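PDB 1ZB7: neurotoxin from Clostridium botulinum, which acts in the host cytosol as a zinc endopeptidase of the M27 family, cleaving synaptobrevins such as VAMP2 at an Ala-Ala bond. Local coordinates for residues Asn16-Asp27 / Ala134-Gln144; Phe37-Ile45 / Leu109-Pro117. One frame throughout, in Å; residues are numbered along the deposited sequence.

Both contacts belong to the light-chain protease fold and meet at one mixed sheet, their centres about 15 Å apart. Interaction 1 joins two neighbouring antiparallel strands, 19-23 and 137-142, about 20 Å from the centre of the chain; interaction 2, about 11 Å from that centre, sets the turn between strands 34-38 and 43-46 against the end of helix 103-114. Strand 34-38 pairs with strand 19-23, so the sheet runs on from one contact to the other, and R38 of segment 37-45 forms a salt bridge with D17 of segment 16-27. Along the chain interaction 2 is nested within the loop that interaction 1 closes.

Interaction 1 (Asn16-Asp27 / Ala134-Gln144)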
# COMPACT_ATOMS: atom_id res chain seq x y z
N ASN A 16 -0.63 32.91 34.49
CA ASN A 16 -0.42 31.71 35.30
C ASN A 16 -1.59 30.80 35.29
O ASN A 16 -1.61 29.86 36.03
CB ASN A 16 -0.05 32.05 36.73
CG ASN A 16 1.24 32.82 36.83
OD1 ASN A 16 2.22 32.47 36.19
ND2 ASN A 16 1.24 33.87 37.57
N ASP A 17 -2.60 31.10 34.49
CA ASP A 17 -3.81 30.34 34.39
C ASP A 17 -3.87 29.76 32.96
O ASP A 17 -3.56 28.56 32.72
CB ASP A 17 -5.03 31.24 34.68
CG ASP A 17 -6.39 30.50 34.45
OD1 ASP A 17 -6.46 29.28 34.18
OD2 ASP A 17 -7.41 31.16 34.46
N ASP A 18 -4.25 30.59 31.98
CA ASP A 18 -4.39 30.08 30.63
C ASP A 18 -3.30 30.63 29.70
O ASP A 18 -3.19 30.23 28.57
CB ASP A 18 -5.82 30.29 30.11
CG ASP A 18 -6.23 31.77 30.07
OD1 ASP A 18 -5.43 32.70 30.39
OD2 ASP A 18 -7.34 32.03 29.65
N ILE A 19 -2.46 31.49 30.25
CA ILE A 19 -1.24 31.92 29.58
C ILE A 19 -0.09 31.72 30.56
O ILE A 19 -0.06 32.36 31.62
CB ILE A 19 -1.30 33.39 29.05
CG1 ILE A 19 -2.49 33.55 28.12
CG2 ILE A 19 -0.01 33.70 28.31
CD1 ILE A 19 -2.81 34.96 27.64
N ILE A 20 0.77 30.76 30.26
CA ILE A 20 1.77 30.29 31.18
C ILE A 20 3.11 30.01 30.49
O ILE A 20 3.22 29.97 29.22
CB ILE A 20 1.28 28.92 31.93
CG1 ILE A 20 1.23 27.75 30.92
CG2 ILE A 20 -0.07 29.03 32.60
CD1 ILE A 20 1.10 26.29 31.62
N MET A 21 4.12 29.83 31.35
CA MET A 21 5.42 29.24 31.06
C MET A 21 5.41 27.78 31.43
O MET A 21 5.03 27.42 32.53
CB MET A 21 6.53 29.98 31.79
CG MET A 21 6.68 31.47 31.37
SD MET A 21 6.81 31.79 29.57
CE MET A 21 8.51 31.33 29.23
N MET A 22 5.78 26.94 30.50
CA MET A 22 5.70 25.53 30.69
C MET A 22 6.90 24.80 30.12
O MET A 22 7.50 25.22 29.17
CB MET A 22 4.38 24.93 30.11
CG MET A 22 4.27 25.00 28.64
SD MET A 22 3.42 23.68 27.82
CE MET A 22 1.70 23.91 28.38
N GLU A 23 7.23 23.69 30.75
CA GLU A 23 8.35 22.87 30.38
C GLU A 23 7.78 21.48 30.11
O GLU A 23 7.51 20.75 31.00
CB GLU A 23 9.34 22.95 31.52
CG GLU A 23 10.73 22.67 31.16
CD GLU A 23 11.01 21.23 31.32
OE1 GLU A 23 11.34 20.86 32.49
OE2 GLU A 23 10.85 20.51 30.28
N PRO A 24 7.48 21.18 28.85
CA PRO A 24 6.75 19.93 28.51
C PRO A 24 7.54 18.65 28.23
O PRO A 24 6.95 17.65 27.90
CB PRO A 24 6.04 20.32 27.22
CG PRO A 24 6.90 21.41 26.60
CD PRO A 24 7.76 22.00 27.66
N PHE A 25 8.84 18.69 28.32
CA PHE A 25 9.70 17.54 28.04
C PHE A 25 10.33 17.35 29.37
O PHE A 25 10.81 18.31 29.96
CB PHE A 25 10.75 17.88 26.95
CG PHE A 25 10.13 18.47 25.71
CD1 PHE A 25 9.19 17.73 24.98
CD2 PHE A 25 10.46 19.77 25.29
CE1 PHE A 25 8.59 18.27 23.86
CE2 PHE A 25 9.86 20.32 24.13
CZ PHE A 25 8.91 19.57 23.43
N ASN A 26 10.28 16.17 29.94
CA ASN A 26 10.72 16.07 31.36
C ASN A 26 12.27 16.27 31.59
O ASN A 26 13.06 16.46 30.66
CB ASN A 26 10.06 14.85 32.01
CG ASN A 26 8.55 14.78 31.68
OD1 ASN A 26 8.17 14.37 30.57
ND2 ASN A 26 7.69 15.25 32.61
N ASP A 27 12.70 16.34 32.84
CA ASP A 27 13.76 17.34 33.12
C ASP A 27 15.24 16.88 33.13
O ASP A 27 15.63 15.93 33.84
CB ASP A 27 13.43 18.26 34.34
CG ASP A 27 12.38 17.67 35.33
OD1 ASP A 27 11.27 17.20 34.91
OD2 ASP A 27 12.68 17.74 36.56
N ALA A 134 5.46 10.98 33.91
CA ALA A 134 5.75 11.71 32.67
C ALA A 134 4.63 11.58 31.67
O ALA A 134 4.43 12.51 30.89
CB ALA A 134 7.08 11.23 32.07
N ASN A 135 3.85 10.49 31.73
CA ASN A 135 2.67 10.40 30.86
C ASN A 135 1.47 11.27 31.31
O ASN A 135 0.44 11.33 30.60
CB ASN A 135 2.19 8.93 30.64
CG ASN A 135 1.93 8.16 31.90
OD1 ASN A 135 2.84 7.98 32.74
ND2 ASN A 135 0.70 7.60 32.03
N VAL A 136 1.57 11.85 32.50
CA VAL A 136 0.47 12.59 33.06
C VAL A 136 0.71 14.14 33.17
O VAL A 136 -0.17 14.92 32.77
CB VAL A 136 0.01 12.01 34.45
CG1 VAL A 136 -0.98 12.95 35.10
CG2 VAL A 136 -0.66 10.61 34.30
N SER A 137 1.85 14.50 33.75
CA SER A 137 2.22 15.84 34.25
C SER A 137 3.52 16.42 33.61
O SER A 137 4.50 15.71 33.37
CB SER A 137 2.43 15.87 35.76
OG SER A 137 1.19 15.61 36.51
N ILE A 138 3.46 17.73 33.35
CA ILE A 138 4.59 18.60 33.00
C ILE A 138 4.79 19.65 34.07
O ILE A 138 4.00 19.79 35.00
CB ILE A 138 4.34 19.30 31.61
CG1 ILE A 138 3.09 20.20 31.59
CG2 ILE A 138 4.17 18.22 30.57
CD1 ILE A 138 3.04 21.13 30.32
N ASN A 139 5.88 20.39 33.95
CA ASN A 139 6.19 21.50 34.85
C ASN A 139 5.58 22.79 34.29
O ASN A 139 5.74 23.13 33.12
CB ASN A 139 7.66 21.77 34.93
CG ASN A 139 8.46 20.67 35.61
OD1 ASN A 139 8.10 20.14 36.64
ND2 ASN A 139 9.65 20.38 35.03
N LYS A 140 4.95 23.52 35.18
CA LYS A 140 4.46 24.86 34.97
C LYS A 140 5.18 25.80 35.96
O LYS A 140 5.40 25.48 37.14
CB LYS A 140 2.95 24.84 35.24
CG LYS A 140 2.28 26.16 35.72
CD LYS A 140 0.74 25.91 35.99
CE LYS A 140 -0.03 27.23 35.99
NZ LYS A 140 -1.32 27.09 36.79
N LYS A 141 5.49 26.99 35.51
CA LYS A 141 6.18 27.95 36.34
C LYS A 141 5.23 29.08 36.64
O LYS A 141 4.83 29.78 35.70
CB LYS A 141 7.39 28.46 35.60
CG LYS A 141 8.47 28.95 36.44
CD LYS A 141 9.53 29.62 35.60
CE LYS A 141 10.74 28.74 35.32
NZ LYS A 141 11.84 29.66 34.88
N ILE A 142 4.93 29.28 37.91
CA ILE A 142 4.08 30.37 38.41
C ILE A 142 4.95 31.61 38.50
O ILE A 142 5.85 31.63 39.29
CB ILE A 142 3.48 30.08 39.84
CG1 ILE A 142 2.74 28.74 39.92
CG2 ILE A 142 2.57 31.17 40.28
CD1 ILE A 142 1.47 28.66 39.03
N ILE A 143 4.70 32.62 37.68
CA ILE A 143 5.51 33.81 37.63
C ILE A 143 4.91 34.87 38.52
O ILE A 143 3.87 35.43 38.21
CB ILE A 143 5.63 34.43 36.19
CG1 ILE A 143 6.15 33.41 35.15
CG2 ILE A 143 6.53 35.75 36.24
CD1 ILE A 143 7.66 33.19 35.10
N GLN A 144 5.60 35.18 39.61
CA GLN A 144 5.15 36.20 40.54
C GLN A 144 6.25 37.25 40.68
O GLN A 144 7.41 36.90 40.91
CB GLN A 144 4.83 35.61 41.92
CG GLN A 144 3.76 34.46 41.94
CD GLN A 144 2.30 34.93 41.76
OE1 GLN A 144 2.03 35.91 41.07
NE2 GLN A 144 1.36 34.19 42.38
O HOH W 1 3.11 30.82 34.27
O HOH W 2 -2.54 26.59 34.19
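M22 and I138 form the apolar centre: the thioether of M22 lies against the tip of I138, with SD 3.6 Å from I138 CD1 and the methyl CE equally near. Both side chains start between their own backbone N and carbonyl carbon (chi1 66° in M22, 61° in I138) and then cross obliquely. The other branch of I138, CG2, rests on CA of P24, and I159 of strand 158-161 touches all three residues. Further along, the methylene CE of K140 lies across CG2 of I20. M21 turns to the other face with K141, their CB atoms 4.2 Å apart. Strands 19-23 and 137-142 are antiparallel neighbours in the mixed sheet of the clostridial neurotoxin protease, with strands 34-38 and 150-155 flanking the pair. M22 and K140 make a non-hydrogen-bonded pair; E23 and N139 make the next, hydrogen-bonded one, in which E23 N reaches N139 O at 2.9 Å while the return bond is weak. On the same face as M21, E23 and N139 run side by side. N139 ND2 donates to E23 OE1 at 3.1 Å, the oxygen lying in the amide plane of N139. At the opposite end the extended chain of K140 carries NZ to N16 O, 2.9 Å away, and a water links the same ammonium to D17 O. The amide of N16 grips the backbone of I143 twice: OD1 accepts from I143 N at 2.9 Å and ND2 donates to I143 O at 3.1 Å, both bonds nearly straight although each donor stands above the acceptor's carbonyl plane. A second water accepts a hydrogen bond from M21 N and donates to N16 OD1 and K141 O, bridging the polar edge.

Interaction 2 (Phe37-Ile45 / Leu109-Pro117); sequences FRIIDRIWI and LDMIVDAIP
V113 is the bump at the middle of this contact, pushed against the turn that joins strands 34-38 and 43-46. Its CG2 fits between the CG2 branch of I40, at 3.5 Å, and the carbonyl oxygen of D41, at 3.4 Å. With CG1 anti to the backbone N (chi1 172°), the valine turns CG2 to that methyl and carbonyl and lays CG1 on the outer side, along CB of D41. I43 extends its tip into the notch between V113 and I112: CD1 is 3.9 Å from I112 CG2 and a little farther from V113 CG2. I43 and I112 cross at about a right angle. One turn back along the helix, CD1 of I40 comes within 4.4 Å of CD1 of L109; F96 of helix 82-99 packs against the same isoleucine, and L232 of helix 224-239 against I112. Beyond the last helical turn R42 reaches over I116. CG1 of I116 sits over one face of the guanidinium, 3.2 Å above its plane and offset toward the rim, while CD1 lies 3.7 Å from R42 CD. The arginine chain bends at chi3 (136°), turning the flat head across the isoleucine. NH1, near P117 CD, is hydrogen-bonded to OD1 of N157, whose ND2 is given to the carbonyl of I112, so one asparagine links the guanidinium of R42 to the backbone carbonyl of I112. R42 occupies the third position of a type II beta turn from I40 to I43, closed by I43 N to I40 O at 3.1 Å. The arrangement is a beta-hairpin turn seated on the C-terminal end of a helix, joining the mixed sheet to the helices of the zinc protease fold, the side chain of I112 lying about 13 Å from the zinc ion.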
# COMPACT_ATOMS: atom_id res chain seq x y z
N PHE A 37 -0.61 28.72 25.61
CA PHE A 37 -1.98 29.33 25.56
C PHE A 37 -3.02 28.19 25.60
O PHE A 37 -3.01 27.26 24.76
CB PHE A 37 -2.19 30.18 24.33
CG PHE A 37 -1.16 31.23 24.15
CD1 PHE A 37 -1.42 32.56 24.51
CD2 PHE A 37 0.09 30.90 23.70
CE1 PHE A 37 -0.47 33.55 24.38
CE2 PHE A 37 1.09 31.90 23.54
CZ PHE A 37 0.77 33.25 23.90
N ARG A 38 -3.87 28.26 26.61
CA ARG A 38 -4.90 27.27 26.75
C ARG A 38 -6.14 27.78 26.05
O ARG A 38 -6.95 28.56 26.62
CB ARG A 38 -5.18 26.93 28.22
CG ARG A 38 -6.02 25.63 28.43
CD ARG A 38 -6.48 25.30 29.88
NE ARG A 38 -7.42 26.30 30.36
CZ ARG A 38 -7.24 27.12 31.41
NH1 ARG A 38 -6.14 27.06 32.14
NH2 ARG A 38 -8.16 28.05 31.71
N ILE A 39 -6.29 27.28 24.84
CA ILE A 39 -7.41 27.64 24.02
C ILE A 39 -8.75 26.89 24.29
O ILE A 39 -9.86 27.40 24.00
CB ILE A 39 -7.01 27.50 22.51
CG1 ILE A 39 -6.56 26.05 22.22
CG2 ILE A 39 -5.94 28.49 22.19
CD1 ILE A 39 -6.90 25.65 20.84
N ILE A 40 -8.61 25.68 24.81
CA ILE A 40 -9.69 24.78 25.16
C ILE A 40 -9.18 24.14 26.42
O ILE A 40 -7.98 24.00 26.60
CB ILE A 40 -9.94 23.66 24.06
CG1 ILE A 40 -10.45 24.27 22.76
CG2 ILE A 40 -11.08 22.66 24.53
CD1 ILE A 40 -10.19 23.46 21.39
N ASP A 41 -10.08 23.80 27.36
CA ASP A 41 -9.65 22.94 28.48
C ASP A 41 -8.78 21.71 28.08
O ASP A 41 -9.12 20.94 27.19
CB ASP A 41 -10.83 22.54 29.33
CG ASP A 41 -11.44 23.80 30.06
OD1 ASP A 41 -10.81 24.37 31.10
OD2 ASP A 41 -12.48 24.24 29.51
N ARG A 42 -7.65 21.62 28.76
CA ARG A 42 -6.69 20.58 28.62
C ARG A 42 -5.88 20.56 27.30
O ARG A 42 -5.08 19.70 27.12
CB ARG A 42 -7.40 19.25 28.93
CG ARG A 42 -7.83 19.30 30.43
CD ARG A 42 -7.92 17.98 31.00
NE ARG A 42 -7.32 17.90 32.33
CZ ARG A 42 -6.27 17.13 32.72
NH1 ARG A 42 -5.48 16.31 31.91
NH2 ARG A 42 -6.01 17.20 34.00
N ILE A 43 -6.06 21.58 26.48
CA ILE A 43 -5.43 21.73 25.15
C ILE A 43 -4.69 23.09 25.02
O ILE A 43 -5.30 24.18 25.09
CB ILE A 43 -6.50 21.62 24.03
CG1 ILE A 43 -7.32 20.33 24.17
CG2 ILE A 43 -5.83 21.71 22.70
CD1 ILE A 43 -8.37 20.13 23.03
N TRP A 44 -3.39 22.99 24.83
CA TRP A 44 -2.47 24.08 24.86
C TRP A 44 -1.81 24.25 23.47
O TRP A 44 -1.49 23.26 22.83
CB TRP A 44 -1.38 23.81 25.91
CG TRP A 44 -1.94 23.81 27.29
CD1 TRP A 44 -2.59 22.71 27.99
CD2 TRP A 44 -1.94 24.88 28.22
NE1 TRP A 44 -2.92 23.10 29.20
CE2 TRP A 44 -2.56 24.40 29.41
CE3 TRP A 44 -1.48 26.19 28.17
CZ2 TRP A 44 -2.75 25.20 30.52
CZ3 TRP A 44 -1.71 27.01 29.26
CH2 TRP A 44 -2.31 26.51 30.44
N ILE A 45 -1.68 25.50 23.02
CA ILE A 45 -0.84 25.89 21.89
C ILE A 45 0.48 26.54 22.38
O ILE A 45 0.50 27.45 23.14
CB ILE A 45 -1.53 26.86 20.96
CG1 ILE A 45 -2.94 26.40 20.61
CG2 ILE A 45 -0.70 27.10 19.72
CD1 ILE A 45 -3.04 25.01 20.02
N LEU A 109 -13.77 17.13 19.65
CA LEU A 109 -13.16 17.99 20.70
C LEU A 109 -13.65 17.73 22.10
O LEU A 109 -12.84 17.65 23.00
CB LEU A 109 -13.28 19.49 20.33
CG LEU A 109 -12.77 19.93 18.94
CD1 LEU A 109 -13.04 21.41 18.70
CD2 LEU A 109 -11.28 19.61 18.78
N ASP A 110 -14.95 17.48 22.30
CA ASP A 110 -15.50 17.09 23.61
C ASP A 110 -14.85 15.81 24.17
O ASP A 110 -14.50 15.74 25.34
CB ASP A 110 -17.00 16.80 23.51
CG ASP A 110 -17.87 18.06 23.35
OD1 ASP A 110 -17.45 19.14 23.80
OD2 ASP A 110 -19.01 17.93 22.81
N MET A 111 -14.74 14.80 23.32
CA MET A 111 -14.09 13.54 23.70
C MET A 111 -12.61 13.66 24.07
O MET A 111 -12.19 13.06 25.00
CB MET A 111 -14.25 12.51 22.61
CG MET A 111 -15.69 12.22 22.30
SD MET A 111 -15.92 10.55 21.66
CE MET A 111 -15.66 9.58 23.16
N ILE A 112 -11.86 14.52 23.39
CA ILE A 112 -10.45 14.78 23.75
C ILE A 112 -10.32 15.45 25.11
O ILE A 112 -9.53 15.02 25.92
CB ILE A 112 -9.71 15.57 22.58
CG1 ILE A 112 -9.48 14.59 21.39
CG2 ILE A 112 -8.47 16.22 23.04
CD1 ILE A 112 -9.09 15.25 20.09
N VAL A 113 -11.10 16.50 25.34
CA VAL A 113 -11.18 17.21 26.61
C VAL A 113 -11.49 16.29 27.77
O VAL A 113 -10.82 16.32 28.81
CB VAL A 113 -12.24 18.34 26.56
CG1 VAL A 113 -12.49 19.00 27.99
CG2 VAL A 113 -11.75 19.38 25.64
N ASP A 114 -12.48 15.45 27.58
CA ASP A 114 -12.78 14.48 28.60
C ASP A 114 -11.82 13.30 28.81
O ASP A 114 -11.97 12.57 29.85
CB ASP A 114 -14.22 13.91 28.37
CG ASP A 114 -15.27 14.93 28.69
OD1 ASP A 114 -14.97 16.06 29.25
OD2 ASP A 114 -16.43 14.60 28.34
N ALA A 115 -10.92 13.03 27.88
CA ALA A 115 -10.14 11.78 27.91
C ALA A 115 -8.83 11.96 28.62
O ALA A 115 -7.76 11.72 28.09
CB ALA A 115 -9.94 11.20 26.54
N ILE A 116 -8.93 12.38 29.88
CA ILE A 116 -7.80 12.55 30.78
C ILE A 116 -7.03 11.25 30.87
O ILE A 116 -7.63 10.20 31.04
CB ILE A 116 -8.37 13.08 32.11
CG1 ILE A 116 -8.50 14.57 32.05
CG2 ILE A 116 -7.64 12.69 33.38
CD1 ILE A 116 -9.84 14.89 31.66
N PRO A 117 -5.72 11.30 30.71
CA PRO A 117 -4.88 10.13 31.00
C PRO A 117 -5.09 9.60 32.43
O PRO A 117 -5.43 10.37 33.36
CB PRO A 117 -3.44 10.62 30.78
CG PRO A 117 -3.58 12.06 30.34
CD PRO A 117 -4.96 12.45 30.22